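Local coordinates for synaptotagmin-1 (Arabidopsis thaliana, PDB 7AS6), which helps maintain plasma membrane integrity during freezing and osmotic stress, and is represented here by its C2A domain, a beta sandwich that probably binds calcium and phospholipid, at residues A[16-21]-A[53-58]; A[27-32]-A[78-83]; A[64-69]-A[95-100]. One frame throughout, in Å; residues are numbered along the deposited sequence.

Contact 1 (A[16-21]-A[53-58]); sequences RAVGLR and NLNPEW. With EDO (1,2-ethanediol), chain G.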
ATOM      1  N   ARG A  16       4.533  -7.434   2.704  1.00 45.04           N
ATOM      2  CA  ARG A  16       4.974  -7.309   4.086  1.00 44.79           C
ATOM      3  C   ARG A  16       5.529  -5.908   4.321  1.00 46.53           C
ATOM      4  O   ARG A  16       5.791  -5.151   3.382  1.00 47.36           O
ATOM      5  CB  ARG A  16       6.024  -8.377   4.417  1.00 46.89           C
ATOM      6  CG  ARG A  16       7.353  -8.201   3.679  1.00 52.54           C
ATOM      7  CD  ARG A  16       8.268  -9.431   3.831  1.00 49.32           C
ATOM      8  NE  ARG A  16       8.719  -9.901   2.519  1.00 67.68           N
ATOM      9  CZ  ARG A  16       8.314 -11.023   1.926  1.00 64.27           C
ATOM     10  NH1 ARG A  16       7.454 -11.829   2.531  1.00 67.36           N
ATOM     11  NH2 ARG A  16       8.775 -11.344   0.722  1.00 74.90           N
ATOM     12  N   ALA A  17       5.680  -5.570   5.601  1.00 45.27           N
ATOM     13  CA  ALA A  17       6.490  -4.445   6.033  1.00 45.88           C
ATOM     14  C   ALA A  17       7.628  -4.989   6.881  1.00 46.14           C
ATOM     15  O   ALA A  17       7.495  -6.026   7.535  1.00 45.77           O
ATOM     16  CB  ALA A  17       5.689  -3.413   6.824  1.00 44.83           C
ATOM     17  N   VAL A  18       8.759  -4.299   6.835  1.00 47.92           N
ATOM     18  CA  VAL A  18       9.967  -4.723   7.528  1.00 50.27           C
ATOM     19  C   VAL A  18      10.536  -3.527   8.261  1.00 49.61           C
ATOM     20  O   VAL A  18      10.650  -2.435   7.692  1.00 51.10           O
ATOM     21  CB  VAL A  18      11.010  -5.305   6.553  1.00 55.01           C
ATOM     22  CG1 VAL A  18      12.302  -5.614   7.273  1.00 57.68           C
ATOM     23  CG2 VAL A  18      10.463  -6.552   5.903  1.00 55.03           C
ATOM     24  N   GLY A  19      10.883  -3.726   9.523  1.00 51.83           N
ATOM     25  CA  GLY A  19      11.582  -2.695  10.261  1.00 50.83           C
ATOM     26  C   GLY A  19      10.737  -1.524  10.698  1.00 51.51           C
ATOM     27  O   GLY A  19      11.257  -0.410  10.811  1.00 51.85           O
ATOM     28  N   LEU A  20       9.447  -1.740  10.945  1.00 48.36           N
ATOM     29  CA  LEU A  20       8.586  -0.664  11.419  1.00 50.47           C
ATOM     30  C   LEU A  20       9.067  -0.150  12.772  1.00 50.75           C
ATOM     31  O   LEU A  20       9.637  -0.895  13.575  1.00 50.27           O
ATOM     32  CB  LEU A  20       7.140  -1.145  11.530  1.00 47.23           C
ATOM     33  CG  LEU A  20       6.464  -1.576  10.233  1.00 44.83           C
ATOM     34  CD1 LEU A  20       5.014  -1.914  10.509  1.00 39.62           C
ATOM     35  CD2 LEU A  20       6.578  -0.469   9.194  1.00 42.41           C
ATOM     36  N   ARG A  21       8.854   1.145  13.006  1.00 47.64           N
ATOM     37  CA  ARG A  21       9.226   1.763  14.269  1.00 52.68           C
ATOM     38  C   ARG A  21       8.281   1.329  15.370  1.00 48.99           C
ATOM     39  O   ARG A  21       7.089   1.130  15.145  1.00 51.84           O
ATOM     40  CB  ARG A  21       9.177   3.286  14.167  1.00 54.54           C
ATOM     41  CG  ARG A  21      10.045   3.864  13.095  1.00 62.48           C
ATOM     42  CD  ARG A  21      10.241   5.344  13.309  1.00 73.64           C
ATOM     43  NE  ARG A  21      10.757   5.634  14.645  1.00 80.16           N
ATOM     44  CZ  ARG A  21      12.024   5.473  15.015  1.00 81.67           C
ATOM     45  NH1 ARG A  21      12.394   5.772  16.260  1.00 77.74           N
ATOM     46  NH2 ARG A  21      12.921   5.012  14.146  1.00 75.10           N
ATOM     47  N   ASN A  53       3.312  -6.440  15.938  1.00 41.15           N
ATOM     48  CA  ASN A  53       4.164  -6.963  14.869  1.00 37.94           C
ATOM     49  C   ASN A  53       4.828  -5.785  14.166  1.00 36.51           C
ATOM     50  O   ASN A  53       4.151  -5.016  13.484  1.00 38.69           O
ATOM     51  CB  ASN A  53       3.319  -7.783  13.891  1.00 40.95           C
ATOM     52  CG  ASN A  53       4.138  -8.779  13.083  1.00 43.39           C
ATOM     53  OD1 ASN A  53       5.333  -8.582  12.872  1.00 42.74           O
ATOM     54  ND2 ASN A  53       3.489  -9.855  12.615  1.00 40.02           N
ATOM     55  N   LEU A  54       6.138  -5.639  14.313  1.00 38.39           N
ATOM     56  CA  LEU A  54       6.862  -4.637  13.545  1.00 40.34           C
ATOM     57  C   LEU A  54       7.357  -5.167  12.208  1.00 45.52           C
ATOM     58  O   LEU A  54       7.893  -4.390  11.411  1.00 46.55           O
ATOM     59  CB  LEU A  54       8.055  -4.114  14.345  1.00 45.59           C
ATOM     60  CG  LEU A  54       7.732  -3.523  15.717  1.00 49.67           C
ATOM     61  CD1 LEU A  54       9.022  -3.105  16.387  1.00 51.76           C
ATOM     62  CD2 LEU A  54       6.776  -2.349  15.611  1.00 46.29           C
ATOM     63  N   ASN A  55       7.185  -6.464  11.941  1.00 43.24           N
ATOM     64  CA  ASN A  55       7.501  -7.061  10.641  1.00 42.81           C
ATOM     65  C   ASN A  55       6.291  -7.817  10.101  1.00 44.80           C
ATOM     66  O   ASN A  55       6.346  -9.022   9.844  1.00 43.92           O
ATOM     67  CB  ASN A  55       8.713  -7.979  10.766  1.00 41.19           C
ATOM     68  CG  ASN A  55       9.932  -7.234  11.249  1.00 50.57           C
ATOM     69  OD1 ASN A  55      10.589  -6.523  10.486  1.00 50.68           O
ATOM     70  ND2 ASN A  55      10.213  -7.349  12.536  1.00 51.13           N
ATOM     71  N   PRO A  56       5.170  -7.127   9.921  1.00 43.88           N
ATOM     72  CA  PRO A  56       3.949  -7.812   9.496  1.00 38.46           C
ATOM     73  C   PRO A  56       4.107  -8.454   8.129  1.00 43.65           C
ATOM     74  O   PRO A  56       4.764  -7.918   7.236  1.00 39.84           O
ATOM     75  CB  PRO A  56       2.922  -6.685   9.453  1.00 37.85           C
ATOM     76  CG  PRO A  56       3.755  -5.485   9.158  1.00 40.55           C
ATOM     77  CD  PRO A  56       5.016  -5.666   9.903  1.00 41.76           C
ATOM     78  N   GLU A  57       3.467  -9.607   7.978  1.00 42.20           N
ATOM     79  CA  GLU A  57       3.336 -10.316   6.713  1.00 40.37           C
ATOM     80  C   GLU A  57       1.853 -10.423   6.382  1.00 37.69           C
ATOM     81  O   GLU A  57       1.110 -11.093   7.106  1.00 40.42           O
ATOM     82  CB  GLU A  57       3.963 -11.695   6.837  1.00 45.80           C
ATOM     83  CG  GLU A  57       3.990 -12.442   5.556  1.00 55.20           C
ATOM     84  CD  GLU A  57       5.394 -12.580   5.039  1.00 66.12           C
ATOM     85  OE1 GLU A  57       6.339 -12.303   5.818  1.00 69.67           O
ATOM     86  OE2 GLU A  57       5.549 -12.966   3.862  1.00 62.80           O
ATOM     87  N   TRP A  58       1.415  -9.754   5.312  1.00 35.76           N
ATOM     88  CA  TRP A  58       0.012  -9.737   4.896  1.00 37.21           C
ATOM     89  C   TRP A  58      -0.258 -10.649   3.703  1.00 40.47           C
ATOM     90  O   TRP A  58      -1.097 -11.548   3.787  1.00 41.48           O
ATOM     91  CB  TRP A  58      -0.427  -8.323   4.508  1.00 36.68           C
ATOM     92  CG  TRP A  58      -0.573  -7.365   5.623  1.00 40.09           C
ATOM     93  CD1 TRP A  58      -1.637  -7.249   6.461  1.00 36.89           C
ATOM     94  CD2 TRP A  58       0.342  -6.333   5.985  1.00 37.45           C
ATOM     95  NE1 TRP A  58      -1.431  -6.226   7.342  1.00 37.75           N
ATOM     96  CE2 TRP A  58      -0.220  -5.646   7.073  1.00 39.05           C
ATOM     97  CE3 TRP A  58       1.587  -5.929   5.504  1.00 39.61           C
ATOM     98  CZ2 TRP A  58       0.421  -4.585   7.696  1.00 38.10           C
ATOM     99  CZ3 TRP A  58       2.222  -4.874   6.118  1.00 41.49           C
ATOM    100  CH2 TRP A  58       1.627  -4.199   7.194  1.00 38.11           C
TER
HETATM  101  C1  EDO G 406       0.552 -12.603  11.024  1.00 48.89           C
HETATM  102  O1  EDO G 406       0.115 -12.901   9.677  1.00 40.49           O
HETATM  103  C2  EDO G 406       2.075 -12.634  11.126  1.00 48.66           C
HETATM  104  O2  EDO G 406       2.628 -11.631  10.261  1.00 50.10           O

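Contact 2 (A[27-32]-A[78-83]); sequences GGADPF and VYDWEQ. With CD (cadmium ion), chain B.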
ATOM      1  N   GLY A  27       4.374  -3.771  22.787  1.00 56.67           N
ATOM      2  CA  GLY A  27       3.950  -4.520  21.627  1.00 52.52           C
ATOM      3  C   GLY A  27       4.437  -3.979  20.303  1.00 53.45           C
ATOM      4  O   GLY A  27       4.181  -4.608  19.267  1.00 51.41           O
ATOM      5  N   GLY A  28       5.132  -2.847  20.295  1.00 54.89           N
ATOM      6  CA  GLY A  28       5.646  -2.324  19.043  1.00 51.78           C
ATOM      7  C   GLY A  28       4.608  -1.547  18.271  1.00 51.96           C
ATOM      8  O   GLY A  28       4.538  -0.319  18.381  1.00 45.64           O
ATOM      9  N   ALA A  29       3.795  -2.249  17.483  1.00 47.92           N
ATOM     10  CA  ALA A  29       2.759  -1.595  16.697  1.00 45.76           C
ATOM     11  C   ALA A  29       1.747  -2.638  16.263  1.00 42.03           C
ATOM     12  O   ALA A  29       1.971  -3.842  16.389  1.00 39.86           O
ATOM     13  CB  ALA A  29       3.342  -0.871  15.485  1.00 42.43           C
ATOM     14  N   ASP A  30       0.610  -2.157  15.781  1.00 38.74           N
ATOM     15  CA  ASP A  30      -0.447  -3.011  15.252  1.00 40.47           C
ATOM     16  C   ASP A  30      -0.752  -2.503  13.859  1.00 38.96           C
ATOM     17  O   ASP A  30      -1.712  -1.747  13.666  1.00 37.82           O
ATOM     18  CB  ASP A  30      -1.677  -2.983  16.162  1.00 43.01           C
ATOM     19  CG  ASP A  30      -1.330  -3.273  17.615  1.00 40.94           C
ATOM     20  OD1 ASP A  30      -0.979  -4.412  17.963  1.00 42.07           O
ATOM     21  OD2 ASP A  30      -1.408  -2.367  18.452  1.00 44.76           O
ATOM     22  N   PRO A  31       0.055  -2.875  12.863  1.00 37.22           N
ATOM     23  CA  PRO A  31      -0.040  -2.212  11.565  1.00 38.73           C
ATOM     24  C   PRO A  31      -1.122  -2.768  10.659  1.00 37.31           C
ATOM     25  O   PRO A  31      -1.406  -3.971  10.625  1.00 39.73           O
ATOM     26  CB  PRO A  31       1.346  -2.440  10.947  1.00 40.54           C
ATOM     27  CG  PRO A  31       1.874  -3.657  11.620  1.00 41.10           C
ATOM     28  CD  PRO A  31       1.350  -3.570  13.020  1.00 35.92           C
ATOM     29  N   PHE A  32      -1.720  -1.839   9.916  1.00 36.24           N
ATOM     30  CA  PHE A  32      -2.488  -2.126   8.717  1.00 39.00           C
ATOM     31  C   PHE A  32      -2.105  -1.106   7.641  1.00 42.09           C
ATOM     32  O   PHE A  32      -1.491  -0.076   7.933  1.00 41.50           O
ATOM     33  CB  PHE A  32      -3.988  -2.098   9.021  1.00 32.92           C
ATOM     34  CG  PHE A  32      -4.511  -0.756   9.446  1.00 40.09           C
ATOM     35  CD1 PHE A  32      -4.400  -0.331  10.771  1.00 41.75           C
ATOM     36  CD2 PHE A  32      -5.161   0.062   8.534  1.00 39.05           C
ATOM     37  CE1 PHE A  32      -4.911   0.894  11.161  1.00 41.89           C
ATOM     38  CE2 PHE A  32      -5.664   1.283   8.912  1.00 44.95           C
ATOM     39  CZ  PHE A  32      -5.555   1.699  10.230  1.00 42.94           C
ATOM     40  N   VAL A  78       0.865   3.285   5.971  1.00 44.24           N
ATOM     41  CA  VAL A  78       0.869   2.343   7.071  1.00 45.73           C
ATOM     42  C   VAL A  78       0.400   3.069   8.328  1.00 47.02           C
ATOM     43  O   VAL A  78       0.937   4.125   8.687  1.00 47.57           O
ATOM     44  CB  VAL A  78       2.262   1.728   7.260  1.00 43.61           C
ATOM     45  CG1 VAL A  78       2.216   0.691   8.363  1.00 43.40           C
ATOM     46  CG2 VAL A  78       2.747   1.102   5.933  1.00 45.11           C
ATOM     47  N   TYR A  79      -0.642   2.536   8.959  1.00 42.16           N
ATOM     48  CA  TYR A  79      -1.226   3.077  10.177  1.00 43.89           C
ATOM     49  C   TYR A  79      -1.049   2.078  11.301  1.00 41.86           C
ATOM     50  O   TYR A  79      -0.925   0.876  11.074  1.00 40.52           O
ATOM     51  CB  TYR A  79      -2.729   3.341  10.029  1.00 41.86           C
ATOM     52  CG  TYR A  79      -3.087   4.516   9.174  1.00 49.07           C
ATOM     53  CD1 TYR A  79      -3.417   5.725   9.750  1.00 50.43           C
ATOM     54  CD2 TYR A  79      -3.103   4.422   7.793  1.00 48.79           C
ATOM     55  CE1 TYR A  79      -3.753   6.812   8.981  1.00 54.08           C
ATOM     56  CE2 TYR A  79      -3.440   5.516   7.010  1.00 54.15           C
ATOM     57  CZ  TYR A  79      -3.769   6.706   7.618  1.00 57.05           C
ATOM     58  OH  TYR A  79      -4.108   7.812   6.866  1.00 64.85           O
ATOM     59  N   ASP A  80      -1.069   2.586  12.522  1.00 43.34           N
ATOM     60  CA  ASP A  80      -1.160   1.763  13.713  1.00 42.02           C
ATOM     61  C   ASP A  80      -2.602   1.695  14.183  1.00 42.59           C
ATOM     62  O   ASP A  80      -3.248   2.732  14.384  1.00 44.39           O
ATOM     63  CB  ASP A  80      -0.320   2.333  14.851  1.00 49.85           C
ATOM     64  CG  ASP A  80      -0.577   1.617  16.156  1.00 47.60           C
ATOM     65  OD1 ASP A  80      -0.011   0.520  16.304  1.00 45.87           O
ATOM     66  OD2 ASP A  80      -1.359   2.110  17.020  1.00 42.53           O
ATOM     67  N   TRP A  81      -3.084   0.496  14.429  1.00 38.27           N
ATOM     68  CA  TRP A  81      -4.417   0.357  15.003  1.00 42.77           C
ATOM     69  C   TRP A  81      -4.400   0.523  16.518  1.00 41.95           C
ATOM     70  O   TRP A  81      -3.488   0.069  17.201  1.00 39.96           O
ATOM     71  CB  TRP A  81      -4.975  -1.011  14.638  1.00 33.68           C
ATOM     72  CG  TRP A  81      -6.245  -1.424  15.333  1.00 37.16           C
ATOM     73  CD1 TRP A  81      -7.517  -1.201  14.902  1.00 34.62           C
ATOM     74  CD2 TRP A  81      -6.357  -2.222  16.517  1.00 33.51           C
ATOM     75  NE1 TRP A  81      -8.416  -1.790  15.757  1.00 34.92           N
ATOM     76  CE2 TRP A  81      -7.727  -2.438  16.748  1.00 37.40           C
ATOM     77  CE3 TRP A  81      -5.431  -2.786  17.397  1.00 36.88           C
ATOM     78  CZ2 TRP A  81      -8.195  -3.180  17.829  1.00 38.63           C
ATOM     79  CZ3 TRP A  81      -5.896  -3.521  18.476  1.00 38.74           C
ATOM     80  CH2 TRP A  81      -7.266  -3.706  18.687  1.00 40.35           C
ATOM     81  N   GLU A  82      -5.426   1.179  17.050  1.00 43.79           N
ATOM     82  CA  GLU A  82      -5.750   1.109  18.463  1.00 45.33           C
ATOM     83  C   GLU A  82      -7.254   0.967  18.552  1.00 46.08           C
ATOM     84  O   GLU A  82      -7.974   1.465  17.689  1.00 50.99           O
ATOM     85  CB  GLU A  82      -5.307   2.362  19.244  1.00 46.64           C
ATOM     86  CG  GLU A  82      -3.827   2.414  19.531  1.00 49.74           C
ATOM     87  CD  GLU A  82      -3.409   1.327  20.486  1.00 53.72           C
ATOM     88  OE1 GLU A  82      -4.207   0.969  21.371  1.00 58.67           O
ATOM     89  OE2 GLU A  82      -2.279   0.829  20.368  1.00 46.57           O
ATOM     90  N   GLN A  83      -7.743   0.306  19.599  1.00 48.55           N
ATOM     91  CA  GLN A  83      -9.196   0.220  19.715  1.00 50.55           C
ATOM     92  C   GLN A  83      -9.811   1.589  19.989  1.00 56.83           C
ATOM     93  O   GLN A  83     -10.835   1.946  19.389  1.00 53.37           O
ATOM     94  CB  GLN A  83      -9.607  -0.781  20.788  1.00 46.84           C
ATOM     95  CG  GLN A  83     -11.141  -0.982  20.890  1.00 49.08           C
ATOM     96  CD  GLN A  83     -11.810  -1.565  19.627  1.00 45.66           C
ATOM     97  OE1 GLN A  83     -11.254  -1.544  18.540  1.00 48.12           O
ATOM     98  NE2 GLN A  83     -13.029  -2.083  19.789  1.00 48.08           N
TER
HETATM   99 CD    CD B 401      -1.353   0.067  18.351  1.00 42.86          CD

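Contact 3 (A[64-69]-A[95-100]); sequences FSVRDP and LALKEM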
ATOM      1  N   PHE A  64      -7.781  -2.653  -8.547  1.00 53.14           N
ATOM      2  CA  PHE A  64      -8.226  -1.314  -8.917  1.00 53.95           C
ATOM      3  C   PHE A  64      -8.456  -1.235 -10.421  1.00 64.07           C
ATOM      4  O   PHE A  64      -7.674  -1.789 -11.202  1.00 60.16           O
ATOM      5  CB  PHE A  64      -7.203  -0.255  -8.534  1.00 50.81           C
ATOM      6  CG  PHE A  64      -7.004  -0.109  -7.052  1.00 57.82           C
ATOM      7  CD1 PHE A  64      -6.064  -0.883  -6.381  1.00 56.14           C
ATOM      8  CD2 PHE A  64      -7.748   0.814  -6.329  1.00 56.65           C
ATOM      9  CE1 PHE A  64      -5.875  -0.740  -5.002  1.00 52.49           C
ATOM     10  CE2 PHE A  64      -7.563   0.966  -4.951  1.00 52.80           C
ATOM     11  CZ  PHE A  64      -6.628   0.190  -4.294  1.00 52.08           C
ATOM     12  N   SER A  65      -9.511  -0.523 -10.824  1.00 62.63           N
ATOM     13  CA  SER A  65      -9.709  -0.191 -12.231  1.00 68.29           C
ATOM     14  C   SER A  65      -8.742   0.914 -12.630  1.00 68.34           C
ATOM     15  O   SER A  65      -8.596   1.912 -11.914  1.00 67.33           O
ATOM     16  CB  SER A  65     -11.148   0.253 -12.487  1.00 72.91           C
ATOM     17  OG  SER A  65     -12.044  -0.835 -12.373  1.00 76.52           O
ATOM     18  N   VAL A  66      -8.073   0.732 -13.764  1.00 65.91           N
ATOM     19  CA  VAL A  66      -7.078   1.680 -14.248  1.00 70.19           C
ATOM     20  C   VAL A  66      -7.678   2.466 -15.399  1.00 77.17           C
ATOM     21  O   VAL A  66      -8.179   1.878 -16.367  1.00 75.86           O
ATOM     22  CB  VAL A  66      -5.791   0.969 -14.696  1.00 72.07           C
ATOM     23  CG1 VAL A  66      -4.724   1.998 -15.050  1.00 73.78           C
ATOM     24  CG2 VAL A  66      -5.300   0.034 -13.618  1.00 68.89           C
ATOM     25  N   ARG A  67      -7.619   3.798 -15.296  1.00 77.81           N
ATOM     26  CA  ARG A  67      -8.112   4.693 -16.331  1.00 81.74           C
ATOM     27  C   ARG A  67      -7.014   5.459 -17.052  1.00 80.70           C
ATOM     28  O   ARG A  67      -7.262   5.963 -18.150  1.00 82.90           O
ATOM     29  CB  ARG A  67      -9.122   5.688 -15.739  1.00 89.25           C
ATOM     30  CG  ARG A  67     -10.455   5.035 -15.411  1.00 98.85           C
ATOM     31  CD  ARG A  67     -11.361   5.917 -14.578  1.00109.07           C
ATOM     32  NE  ARG A  67     -12.622   5.234 -14.301  1.00115.12           N
ATOM     33  CZ  ARG A  67     -12.846   4.464 -13.238  1.00114.82           C
ATOM     34  NH1 ARG A  67     -11.899   4.277 -12.327  1.00107.69           N
ATOM     35  NH2 ARG A  67     -14.026   3.884 -13.082  1.00120.55           N
ATOM     36  N   ASP A  68      -5.818   5.553 -16.480  1.00 78.91           N
ATOM     37  CA  ASP A  68      -4.675   6.110 -17.194  1.00 80.21           C
ATOM     38  C   ASP A  68      -3.378   5.593 -16.583  1.00 79.37           C
ATOM     39  O   ASP A  68      -2.913   6.124 -15.566  1.00 78.37           O
ATOM     40  CB  ASP A  68      -4.688   7.639 -17.168  1.00 85.27           C
ATOM     41  CG  ASP A  68      -3.782   8.246 -18.230  1.00 90.34           C
ATOM     42  OD1 ASP A  68      -4.300   8.942 -19.128  1.00 95.65           O
ATOM     43  OD2 ASP A  68      -2.555   8.008 -18.182  1.00 88.12           O
ATOM     44  N   PRO A  69      -2.761   4.568 -17.178  1.00 79.52           N
ATOM     45  CA  PRO A  69      -1.521   4.028 -16.603  1.00 75.32           C
ATOM     46  C   PRO A  69      -0.393   5.038 -16.554  1.00 79.42           C
ATOM     47  O   PRO A  69       0.564   4.836 -15.798  1.00 76.80           O
ATOM     48  CB  PRO A  69      -1.181   2.854 -17.535  1.00 76.86           C
ATOM     49  CG  PRO A  69      -2.452   2.547 -18.272  1.00 74.90           C
ATOM     50  CD  PRO A  69      -3.173   3.848 -18.394  1.00 77.77           C
ATOM     51  N   LEU A  95       3.545   5.154  -5.565  1.00 58.06           N
ATOM     52  CA  LEU A  95       4.041   4.234  -6.590  1.00 58.11           C
ATOM     53  C   LEU A  95       3.241   4.456  -7.865  1.00 59.84           C
ATOM     54  O   LEU A  95       2.056   4.115  -7.921  1.00 58.87           O
ATOM     55  CB  LEU A  95       3.946   2.780  -6.140  1.00 55.55           C
ATOM     56  CG  LEU A  95       4.316   1.755  -7.215  1.00 57.87           C
ATOM     57  CD1 LEU A  95       5.704   2.032  -7.755  1.00 60.08           C
ATOM     58  CD2 LEU A  95       4.230   0.326  -6.688  1.00 55.81           C
ATOM     59  N   ALA A  96       3.898   5.012  -8.881  1.00 58.38           N
ATOM     60  CA  ALA A  96       3.218   5.348 -10.121  1.00 59.98           C
ATOM     61  C   ALA A  96       2.899   4.085 -10.896  1.00 59.48           C
ATOM     62  O   ALA A  96       3.681   3.135 -10.911  1.00 62.89           O
ATOM     63  CB  ALA A  96       4.079   6.276 -10.975  1.00 59.94           C
ATOM     64  N   LEU A  97       1.734   4.072 -11.537  1.00 58.66           N
ATOM     65  CA  LEU A  97       1.381   2.928 -12.359  1.00 62.78           C
ATOM     66  C   LEU A  97       2.214   2.857 -13.637  1.00 64.71           C
ATOM     67  O   LEU A  97       2.288   1.788 -14.243  1.00 62.43           O
ATOM     68  CB  LEU A  97      -0.111   2.957 -12.690  1.00 62.33           C
ATOM     69  CG  LEU A  97      -1.069   2.843 -11.501  1.00 61.00           C
ATOM     70  CD1 LEU A  97      -2.484   2.533 -11.982  1.00 58.75           C
ATOM     71  CD2 LEU A  97      -0.575   1.789 -10.525  1.00 57.62           C
ATOM     72  N   LYS A  98       2.870   3.947 -14.046  1.00 60.95           N
ATOM     73  CA  LYS A  98       3.725   3.866 -15.228  1.00 67.06           C
ATOM     74  C   LYS A  98       4.929   2.956 -15.014  1.00 67.48           C
ATOM     75  O   LYS A  98       5.701   2.745 -15.954  1.00 67.56           O
ATOM     76  CB  LYS A  98       4.189   5.263 -15.663  1.00 67.01           C
ATOM     77  CG  LYS A  98       5.242   5.922 -14.770  1.00 72.04           C
ATOM     78  CD  LYS A  98       5.461   7.385 -15.167  1.00 73.18           C
ATOM     79  CE  LYS A  98       6.383   8.114 -14.202  1.00 73.14           C
ATOM     80  NZ  LYS A  98       6.094   9.587 -14.155  1.00 79.53           N
ATOM     81  N   GLU A  99       5.102   2.416 -13.810  1.00 64.53           N
ATOM     82  CA  GLU A  99       6.084   1.382 -13.538  1.00 64.45           C
ATOM     83  C   GLU A  99       5.525  -0.028 -13.706  1.00 65.07           C
ATOM     84  O   GLU A  99       6.297  -0.989 -13.635  1.00 66.25           O
ATOM     85  CB  GLU A  99       6.633   1.547 -12.115  1.00 65.33           C
ATOM     86  CG  GLU A  99       7.563   2.743 -11.925  1.00 68.17           C
ATOM     87  CD  GLU A  99       8.845   2.615 -12.728  1.00 78.66           C
ATOM     88  OE1 GLU A  99       9.198   3.578 -13.443  1.00 86.72           O
ATOM     89  OE2 GLU A  99       9.502   1.549 -12.656  1.00 80.13           O
ATOM     90  N   MET A 100       4.210  -0.174 -13.900  1.00 63.34           N
ATOM     91  CA  MET A 100       3.597  -1.475 -14.158  1.00 62.80           C
ATOM     92  C   MET A 100       4.175  -2.110 -15.422  1.00 59.75           C
ATOM     93  O   MET A 100       4.715  -1.427 -16.295  1.00 60.65           O
ATOM     94  CB  MET A 100       2.081  -1.354 -14.357  1.00 59.80           C
ATOM     95  CG  MET A 100       1.248  -0.897 -13.165  1.00 62.70           C
ATOM     96  SD  MET A 100      -0.509  -0.869 -13.639  1.00 63.95           S
ATOM     97  CE  MET A 100      -0.465   0.210 -15.074  1.00 62.38           C
TER

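Contact 1 (A[16-21]-A[53-58])
Strands 8-18 and 57-66 run antiparallel where Arg16 faces Glu57 in a non-hydrogen-bonded pair, their CA atoms 4.3 Å apart; beyond Val18 the first chain leaves the sheet, next to the loop 53-56 by which the second enters it. This is one edge of a C2 beta sandwich, and it illustrates how a fraying sheet keeps its chains joined by mixing backbone and side-chain acceptors. Ala17 N still makes the ordinary strand bond, to Pro56 O. Farther on, the amide of Asn55 takes over the role of a strand carbonyl: its OD1 accepts from Gly19 N at 3.0 Å, a nearly straight bond (164° at the hydrogen) in which the donor stands above the carbonyl plane. Leu20 N then returns to a main-chain acceptor, Leu54 O, at 3.1 Å. Asn53 OD1 receives Asn55 N, an Asx turn within the loop.

On the face of the sheet that carries Ala17, its CB touches both Pro56 CG (3.7 Å) and Trp58 CZ3 (3.8 Å), which lie on the same side of it, while Pro56 CB lies over one face of the indole near its rim. Leu20 CD1 reaches the same proline at CD. The indole NE1 is spent on Thr48 O. On the other face of the sheet Arg16 and Glu57 point the same way. With CG between backbone N and carbonyl carbon (chi1 67°), the arginine chain runs beside the glutamate; its NE pairs with Glu133, and its NH1 forms a salt bridge with Glu57 OE2 (2.6 Å), the carboxylate oxygen lying at the guanidinium edge, near its plane.

Contact 2 (A[27-32]-A[78-83])
The metal site at the loop end of this C2 domain is built where Asp30 meets Asp80, Trp81 and Glu82, and a cadmium ion occupies the position that, by similarity, belongs to calcium. Asp30 OD2 binds it at 2.4 Å, Asp80 grips it with both carboxylate oxygens, and Trp81 O and Glu82 OE2 add one ligand each; Asp24 completes the shell. The example shows strand pairing standing beside an ion site, whose ligands come from the strand end at Asp80 and the adjoining loops. Phe32 and Tyr79 form an antiparallel hydrogen-bonded pair, with Tyr79 N to Phe32 O at 2.9 Å and the return bond from Phe32 N to Tyr79 O. One step nearer the ion, Trp81 N donates to Asp30 O at 2.7 Å, almost straight at 172°.

Further hydrogen bonds hold the carboxylates. Asp80 OD1, besides holding cadmium, accepts Asp30 N at 2.8 Å, so one aspartate ties the backbone of the other to the metal. The backbone N of Lys52 donates to Asp30 OD1 and Lys23 NZ to Asp80 OD2; the Lys23 ammonium and the ion would probably both stabilise the charge of Asp80.

Phe32 CG lies between its backbone N and carbonyl carbon (chi1 64°), which lays the ring across the neighbouring strand, against Tyr79 CB. The Phe32 and Tyr79 rings are nearly parallel, at 15°, yet slid so far apart that they barely overlap. What lies over the Phe32 face instead is Tyr79 CB, 3.7 Å from the ring centroid.

Contact 3 (A[64-69]-A[95-100])
Met100 N donates to Leu97 O at 2.8 Å, the bond that closes the short 3-10 segment 97-99, from which Leu97 and Met100 both point toward the other segment. The case is instructive because the two segments are joined by apolar tips rather than by shared backbone bonds. Val66 and Leu97 reach for each other end on, CG1 of the valine meeting CD1 of the leucine at 3.8 Å, with the valine CG2 only slightly farther off. Met100 bends at its last torsion (chi3 -56°), which brings the terminal CE against Pro69 CB at 3.7 Å. Pro69 O does come within 3.0 Å of Lys98 N, but the angle is too poor for a hydrogen bond.

The turn around Pro69 is held from within its own loop: Asp68 OD2 accepts from both Gln70 N and Thr71 N. Tyr138 of strand 131-140 touches Val66, Pro69 and Met100, while Leu37 and Leu74 touch Leu97, so side chains from both sheets meet around the contact. Strand 57-66 belongs to one sheet and strand 88-96 to the other, and their ends close together here in the face-to-face packing of a C2 beta sandwich, at the end away from its metal site.

In the fold
Contacts 1 and 2 are neighbours at the metal end of the sandwich, their centres about 10 Å apart, and they touch directly: Asn53 N probably bonds to Ala29 O, and Pro31 packs against Trp58. Each joins two strands of one sheet, but different sheets. Contact 3 lies on the opposite side of the chain's centre, sharing strand 57-66 with contact 1 and the 73-80/88-96 sheet with contact 2, and spans both sheets. The chemistry follows position. Contact 2 is buried, and carboxylate oxygens and a backbone carbonyl converge on an ion there; contacts 1 and 3 are partly buried, the first mixing backbone bonds with a surface ion pair, the second relying on aliphatic carbons and a methionine methyl.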